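Long-range contact in Alr4995 protein (Nostoc sp., PDB 6LRF), which probably works as a bifunctional enzyme, with arginine dihydrolase activity and ornithine cyclodeaminase activity in one chain: residues L111-D122 / R139-L148. Residues are numbered along the deposited sequence; the frame is centred on the assembly and turned at random.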
ATOM      1  N   LEU B 111      18.240 -14.876 -50.281  1.00 25.65           N
ATOM      2  CA  LEU B 111      18.098 -13.556 -49.671  1.00 27.06           C
ATOM      3  C   LEU B 111      19.479 -12.963 -49.419  1.00 29.16           C
ATOM      4  O   LEU B 111      20.457 -13.714 -49.332  1.00 27.50           O
ATOM      5  CB  LEU B 111      17.305 -13.668 -48.368  1.00 23.04           C
ATOM      6  CG  LEU B 111      15.864 -14.024 -48.722  1.00 25.03           C
ATOM      7  CD1 LEU B 111      15.274 -14.974 -47.736  1.00 25.10           C
ATOM      8  CD2 LEU B 111      15.054 -12.756 -48.814  1.00 23.27           C
ATOM      9  N   PRO B 112      19.565 -11.626 -49.315  1.00 31.40           N
ATOM     10  CA  PRO B 112      20.763 -10.969 -48.750  1.00 33.83           C
ATOM     11  C   PRO B 112      21.280 -11.725 -47.518  1.00 33.01           C
ATOM     12  O   PRO B 112      20.466 -12.286 -46.774  1.00 32.74           O
ATOM     13  CB  PRO B 112      20.246  -9.585 -48.366  1.00 31.16           C
ATOM     14  CG  PRO B 112      19.148  -9.312 -49.361  1.00 29.45           C
ATOM     15  CD  PRO B 112      18.514 -10.655 -49.685  1.00 28.99           C
ATOM     16  N   LYS B 113      22.592 -11.781 -47.302  1.00 33.82           N
ATOM     17  CA  LYS B 113      23.104 -12.671 -46.260  1.00 39.59           C
ATOM     18  C   LYS B 113      22.784 -12.172 -44.842  1.00 41.62           C
ATOM     19  O   LYS B 113      22.804 -12.955 -43.887  1.00 44.98           O
ATOM     20  CB  LYS B 113      24.613 -12.903 -46.428  1.00 41.76           C
ATOM     21  CG  LYS B 113      24.934 -13.860 -47.590  1.00 49.10           C
ATOM     22  CD  LYS B 113      26.248 -14.626 -47.425  1.00 49.57           C
ATOM     23  CE  LYS B 113      25.989 -16.132 -47.249  1.00 54.57           C
ATOM     24  NZ  LYS B 113      25.732 -16.880 -48.514  1.00 53.19           N
ATOM     25  N   ASP B 114      22.452 -10.893 -44.706  1.00 37.50           N
ATOM     26  CA  ASP B 114      22.089 -10.342 -43.400  1.00 49.01           C
ATOM     27  C   ASP B 114      20.572 -10.209 -43.247  1.00 46.92           C
ATOM     28  O   ASP B 114      20.081  -9.413 -42.447  1.00 46.47           O
ATOM     29  CB  ASP B 114      22.748  -8.979 -43.197  1.00 52.17           C
ATOM     30  CG  ASP B 114      22.157  -7.920 -44.102  1.00 54.64           C
ATOM     31  OD1 ASP B 114      21.803  -8.265 -45.254  1.00 56.80           O
ATOM     32  OD2 ASP B 114      22.043  -6.753 -43.667  1.00 57.87           O
ATOM     33  N   LEU B 115      19.826 -10.988 -44.024  1.00 41.28           N
ATOM     34  CA  LEU B 115      18.373 -10.921 -43.987  1.00 35.56           C
ATOM     35  C   LEU B 115      17.800 -12.308 -43.736  1.00 31.18           C
ATOM     36  O   LEU B 115      17.443 -13.018 -44.675  1.00 32.03           O
ATOM     37  CB  LEU B 115      17.840 -10.344 -45.290  1.00 30.71           C
ATOM     38  CG  LEU B 115      16.393  -9.878 -45.304  1.00 29.44           C
ATOM     39  CD1 LEU B 115      16.195  -8.915 -44.154  1.00 32.96           C
ATOM     40  CD2 LEU B 115      16.109  -9.183 -46.636  1.00 27.07           C
ATOM     41  N   PRO B 116      17.728 -12.705 -42.465  1.00 27.19           N
ATOM     42  CA  PRO B 116      17.316 -14.074 -42.135  1.00 25.44           C
ATOM     43  C   PRO B 116      15.871 -14.413 -42.512  1.00 27.28           C
ATOM     44  O   PRO B 116      14.966 -13.575 -42.469  1.00 25.24           O
ATOM     45  CB  PRO B 116      17.518 -14.152 -40.608  1.00 27.85           C
ATOM     46  CG  PRO B 116      17.738 -12.756 -40.148  1.00 31.20           C
ATOM     47  CD  PRO B 116      18.292 -11.995 -41.303  1.00 33.26           C
ATOM     48  N   PHE B 117      15.687 -15.669 -42.899  1.00 23.20           N
ATOM     49  CA  PHE B 117      14.383 -16.212 -43.273  1.00 24.50           C
ATOM     50  C   PHE B 117      14.472 -17.712 -43.155  1.00 23.91           C
ATOM     51  O   PHE B 117      15.393 -18.307 -43.712  1.00 23.39           O
ATOM     52  CB  PHE B 117      14.003 -15.822 -44.690  1.00 22.07           C
ATOM     53  CG  PHE B 117      12.862 -16.616 -45.245  1.00 22.47           C
ATOM     54  CD1 PHE B 117      11.566 -16.366 -44.831  1.00 19.39           C
ATOM     55  CD2 PHE B 117      13.087 -17.618 -46.183  1.00 23.67           C
ATOM     56  CE1 PHE B 117      10.507 -17.094 -45.342  1.00 21.08           C
ATOM     57  CE2 PHE B 117      12.034 -18.357 -46.700  1.00 22.43           C
ATOM     58  CZ  PHE B 117      10.738 -18.092 -46.281  1.00 24.51           C
ATOM     59  N   GLU B 118      13.548 -18.348 -42.445  1.00 21.83           N
ATOM     60  CA  GLU B 118      13.773 -19.760 -42.143  1.00 21.17           C
ATOM     61  C   GLU B 118      12.747 -20.714 -42.751  1.00 18.66           C
ATOM     62  O   GLU B 118      12.357 -21.714 -42.142  1.00 21.70           O
ATOM     63  CB  GLU B 118      13.883 -19.936 -40.628  1.00 21.65           C
ATOM     64  CG  GLU B 118      15.128 -19.178 -40.126  1.00 25.26           C
ATOM     65  CD  GLU B 118      15.615 -19.600 -38.746  1.00 26.61           C
ATOM     66  OE1 GLU B 118      14.886 -20.329 -38.039  1.00 30.02           O
ATOM     67  OE2 GLU B 118      16.737 -19.188 -38.374  1.00 29.87           O
ATOM     68  N   GLY B 119      12.351 -20.415 -43.986  1.00 22.91           N
ATOM     69  CA  GLY B 119      11.685 -21.397 -44.830  1.00 23.16           C
ATOM     70  C   GLY B 119      10.230 -21.651 -44.517  1.00 26.43           C
ATOM     71  O   GLY B 119       9.524 -20.770 -44.011  1.00 21.82           O
ATOM     72  N   ALA B 120       9.770 -22.859 -44.818  1.00 23.24           N
ATOM     73  CA  ALA B 120       8.363 -23.171 -44.611  1.00 23.72           C
ATOM     74  C   ALA B 120       8.062 -23.257 -43.119  1.00 24.53           C
ATOM     75  O   ALA B 120       6.905 -23.238 -42.709  1.00 24.57           O
ATOM     76  CB  ALA B 120       7.981 -24.476 -45.328  1.00 22.57           C
ATOM     77  N   GLY B 121       9.110 -23.355 -42.307  1.00 23.86           N
ATOM     78  CA  GLY B 121       8.947 -23.264 -40.866  1.00 27.80           C
ATOM     79  C   GLY B 121       8.426 -21.907 -40.394  1.00 28.06           C
ATOM     80  O   GLY B 121       7.836 -21.825 -39.325  1.00 29.99           O
ATOM     81  N   ASP B 122       8.638 -20.857 -41.192  1.00 24.75           N
ATOM     82  CA  ASP B 122       8.175 -19.499 -40.869  1.00 24.27           C
ATOM     83  C   ASP B 122       7.222 -18.936 -41.912  1.00 27.21           C
ATOM     84  O   ASP B 122       6.806 -17.779 -41.812  1.00 30.69           O
ATOM     85  CB  ASP B 122       9.350 -18.523 -40.718  1.00 27.99           C
ATOM     86  CG  ASP B 122       9.566 -18.064 -39.263  1.00 31.55           C
ATOM     87  OD1 ASP B 122       8.726 -18.393 -38.394  1.00 32.67           O
ATOM     88  OD2 ASP B 122      10.564 -17.356 -38.994  1.00 28.94           O
ATOM     89  N   ARG B 139      12.869 -15.298 -35.804  1.00 28.73           N
ATOM     90  CA  ARG B 139      13.811 -15.893 -36.740  1.00 29.24           C
ATOM     91  C   ARG B 139      13.819 -15.139 -38.067  1.00 30.25           C
ATOM     92  O   ARG B 139      14.815 -14.503 -38.419  1.00 33.11           O
ATOM     93  CB  ARG B 139      13.482 -17.374 -36.944  1.00 31.35           C
ATOM     94  CG  ARG B 139      13.804 -18.238 -35.711  1.00 27.24           C
ATOM     95  CD  ARG B 139      15.297 -18.177 -35.333  1.00 30.01           C
ATOM     96  NE  ARG B 139      15.606 -19.093 -34.234  1.00 31.89           N
ATOM     97  CZ  ARG B 139      15.819 -20.403 -34.371  1.00 35.13           C
ATOM     98  NH1 ARG B 139      15.770 -20.979 -35.571  1.00 29.28           N
ATOM     99  NH2 ARG B 139      16.081 -21.144 -33.303  1.00 33.52           N
ATOM    100  N   SER B 140      12.709 -15.185 -38.793  1.00 24.07           N
ATOM    101  CA  SER B 140      12.619 -14.457 -40.047  1.00 23.56           C
ATOM    102  C   SER B 140      12.340 -12.974 -39.837  1.00 26.17           C
ATOM    103  O   SER B 140      11.499 -12.606 -39.034  1.00 25.09           O
ATOM    104  CB  SER B 140      11.530 -15.062 -40.931  1.00 22.01           C
ATOM    105  OG  SER B 140      11.742 -16.457 -41.069  1.00 25.51           O
ATOM    106  N   GLU B 141      13.036 -12.146 -40.600  1.00 22.92           N
ATOM    107  CA  GLU B 141      12.862 -10.701 -40.601  1.00 26.54           C
ATOM    108  C   GLU B 141      11.666 -10.262 -41.419  1.00 26.52           C
ATOM    109  O   GLU B 141      11.359 -10.835 -42.474  1.00 24.69           O
ATOM    110  CB  GLU B 141      14.110 -10.022 -41.158  1.00 26.49           C
ATOM    111  CG  GLU B 141      15.297 -10.057 -40.230  1.00 37.66           C
ATOM    112  CD  GLU B 141      15.264  -8.951 -39.179  1.00 44.18           C
ATOM    113  OE1 GLU B 141      14.520  -7.958 -39.362  1.00 37.28           O
ATOM    114  OE2 GLU B 141      15.996  -9.082 -38.174  1.00 53.53           O
ATOM    115  N   LEU B 142      11.011  -9.222 -40.931  1.00 21.77           N
ATOM    116  CA  LEU B 142       9.870  -8.619 -41.596  1.00 19.59           C
ATOM    117  C   LEU B 142      10.218  -8.226 -43.027  1.00 22.10           C
ATOM    118  O   LEU B 142       9.414  -8.403 -43.958  1.00 23.01           O
ATOM    119  CB  LEU B 142       9.399  -7.397 -40.794  1.00 19.79           C
ATOM    120  CG  LEU B 142       8.246  -6.599 -41.397  1.00 24.62           C
ATOM    121  CD1 LEU B 142       7.036  -7.504 -41.618  1.00 21.78           C
ATOM    122  CD2 LEU B 142       7.902  -5.417 -40.465  1.00 22.63           C
ATOM    123  N   ASP B 143      11.436  -7.729 -43.213  1.00 16.78           N
ATOM    124  CA  ASP B 143      11.884  -7.305 -44.536  1.00 21.59           C
ATOM    125  C   ASP B 143      12.081  -8.449 -45.567  1.00 18.83           C
ATOM    126  O   ASP B 143      12.264  -8.183 -46.751  1.00 23.51           O
ATOM    127  CB  ASP B 143      13.181  -6.520 -44.396  1.00 22.68           C
ATOM    128  CG  ASP B 143      12.951  -5.088 -43.942  1.00 35.02           C
ATOM    129  OD1 ASP B 143      11.778  -4.646 -43.932  1.00 28.73           O
ATOM    130  OD2 ASP B 143      13.946  -4.401 -43.607  1.00 38.68           O
ATOM    131  N   SER B 144      12.064  -9.703 -45.134  1.00 18.03           N
ATOM    132  CA  SER B 144      12.150 -10.799 -46.101  1.00 19.26           C
ATOM    133  C   SER B 144      10.827 -11.005 -46.847  1.00 22.07           C
ATOM    134  O   SER B 144      10.797 -11.600 -47.928  1.00 20.32           O
ATOM    135  CB  SER B 144      12.572 -12.107 -45.419  1.00 20.94           C
ATOM    136  OG  SER B 144      11.554 -12.603 -44.551  1.00 21.43           O
ATOM    137  N   HIS B 145       9.732 -10.503 -46.288  1.00 19.65           N
ATOM    138  CA  HIS B 145       8.426 -10.843 -46.813  1.00 19.27           C
ATOM    139  C   HIS B 145       8.179 -10.295 -48.227  1.00 20.41           C
ATOM    140  O   HIS B 145       7.587 -11.004 -49.051  1.00 20.39           O
ATOM    141  CB  HIS B 145       7.328 -10.389 -45.836  1.00 22.19           C
ATOM    142  CG  HIS B 145       7.369 -11.120 -44.527  1.00 18.64           C
ATOM    143  ND1 HIS B 145       6.402 -10.980 -43.555  1.00 19.75           N
ATOM    144  CD2 HIS B 145       8.259 -12.018 -44.042  1.00 18.01           C
ATOM    145  CE1 HIS B 145       6.706 -11.747 -42.521  1.00 19.16           C
ATOM    146  NE2 HIS B 145       7.823 -12.394 -42.796  1.00 20.73           N
ATOM    147  N   PRO B 146       8.624  -9.061 -48.528  1.00 18.34           N
ATOM    148  CA  PRO B 146       8.453  -8.622 -49.926  1.00 22.80           C
ATOM    149  C   PRO B 146       9.231  -9.455 -50.962  1.00 24.48           C
ATOM    150  O   PRO B 146       8.825  -9.508 -52.119  1.00 24.41           O
ATOM    151  CB  PRO B 146       8.986  -7.185 -49.916  1.00 20.43           C
ATOM    152  CG  PRO B 146       8.781  -6.729 -48.470  1.00 26.77           C
ATOM    153  CD  PRO B 146       9.097  -7.959 -47.662  1.00 21.56           C
ATOM    154  N   TYR B 147      10.339 -10.065 -50.556  1.00 20.40           N
ATOM    155  CA  TYR B 147      11.111 -10.926 -51.441  1.00 22.53           C
ATOM    156  C   TYR B 147      10.316 -12.178 -51.749  1.00 25.71           C
ATOM    157  O   TYR B 147      10.288 -12.650 -52.892  1.00 24.70           O
ATOM    158  CB  TYR B 147      12.451 -11.294 -50.803  1.00 21.87           C
ATOM    159  CG  TYR B 147      13.467 -10.172 -50.774  1.00 24.12           C
ATOM    160  CD1 TYR B 147      14.362  -9.992 -51.818  1.00 28.61           C
ATOM    161  CD2 TYR B 147      13.547  -9.305 -49.686  1.00 26.16           C
ATOM    162  CE1 TYR B 147      15.306  -8.961 -51.787  1.00 25.82           C
ATOM    163  CE2 TYR B 147      14.481  -8.277 -49.646  1.00 25.64           C
ATOM    164  CZ  TYR B 147      15.359  -8.115 -50.699  1.00 28.55           C
ATOM    165  OH  TYR B 147      16.291  -7.105 -50.664  1.00 31.12           O
ATOM    166  N   LEU B 148       9.662 -12.711 -50.722  1.00 18.21           N
ATOM    167  CA  LEU B 148       8.869 -13.910 -50.885  1.00 20.94           C
ATOM    168  C   LEU B 148       7.773 -13.658 -51.905  1.00 27.38           C
ATOM    169  O   LEU B 148       7.481 -14.499 -52.767  1.00 23.37           O
ATOM    170  CB  LEU B 148       8.250 -14.339 -49.562  1.00 18.82           C
ATOM    171  CG  LEU B 148       9.192 -14.506 -48.390  1.00 21.72           C
ATOM    172  CD1 LEU B 148       8.394 -15.002 -47.196  1.00 20.56           C
ATOM    173  CD2 LEU B 148      10.284 -15.483 -48.754  1.00 23.32           C
TER
HETATM  174  O   HOH W   1      10.184 -16.131 -36.450  1.00 27.57           O
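Leu148 lays its CD2 over one face of the Phe117 ring, a CH-pi contact 3.8 Å from CD2 to the ring centroid. Gly119 N lies over the opposite face, offset toward the rim. Pro112 CD lies over one face of the Tyr147 ring, while the carbonyl oxygens of Asp143 and Ser144 lie in plane at its edge. Leu111 CD2 and Leu115 CD2 approach that ring obliquely, the latter 3.5 Å from Tyr147 CE2. The Leu115 CG is anti to its own nitrogen (chi1 -165°), which brings its methyls to Tyr147 and to Glu141 CB. At the edge of the Arg139 guanidinium, near its plane, sits Glu118 OE1. Arg139 NH1 gives its N-H to the syn lone pair of Glu118 OE1, 2.7 Å away, and the carboxylate and guanidinium planes are 71° apart. His168 also bonds this oxygen. A leucine in place of Arg139 has no guanidinium, and Glu118 OE1, left with His168 as its partner, is likely to be less firmly fixed. The contact belongs to the dimethylarginine dimethylhydrolase-like domain, probably the alpha/beta propeller of the GME superfamily. It joins the loop between strands 107-109 and 123-125 to the lead-in and first turn of helix 145-152. Asp122 OD2 is gripped by both the hydroxyl and the amide of Ser140. A water links the same oxygen to Arg139 N. Ser140 OG in turn accepts Glu118 N at 3.0 Å. Glu141 N bonds Pro116 O at 3.0 Å, nearly straight at 172°. Asp143 bonds Ser336 through OD1 and forms salt bridges through OD2 with Lys334 and with Arg325 of the second subunit.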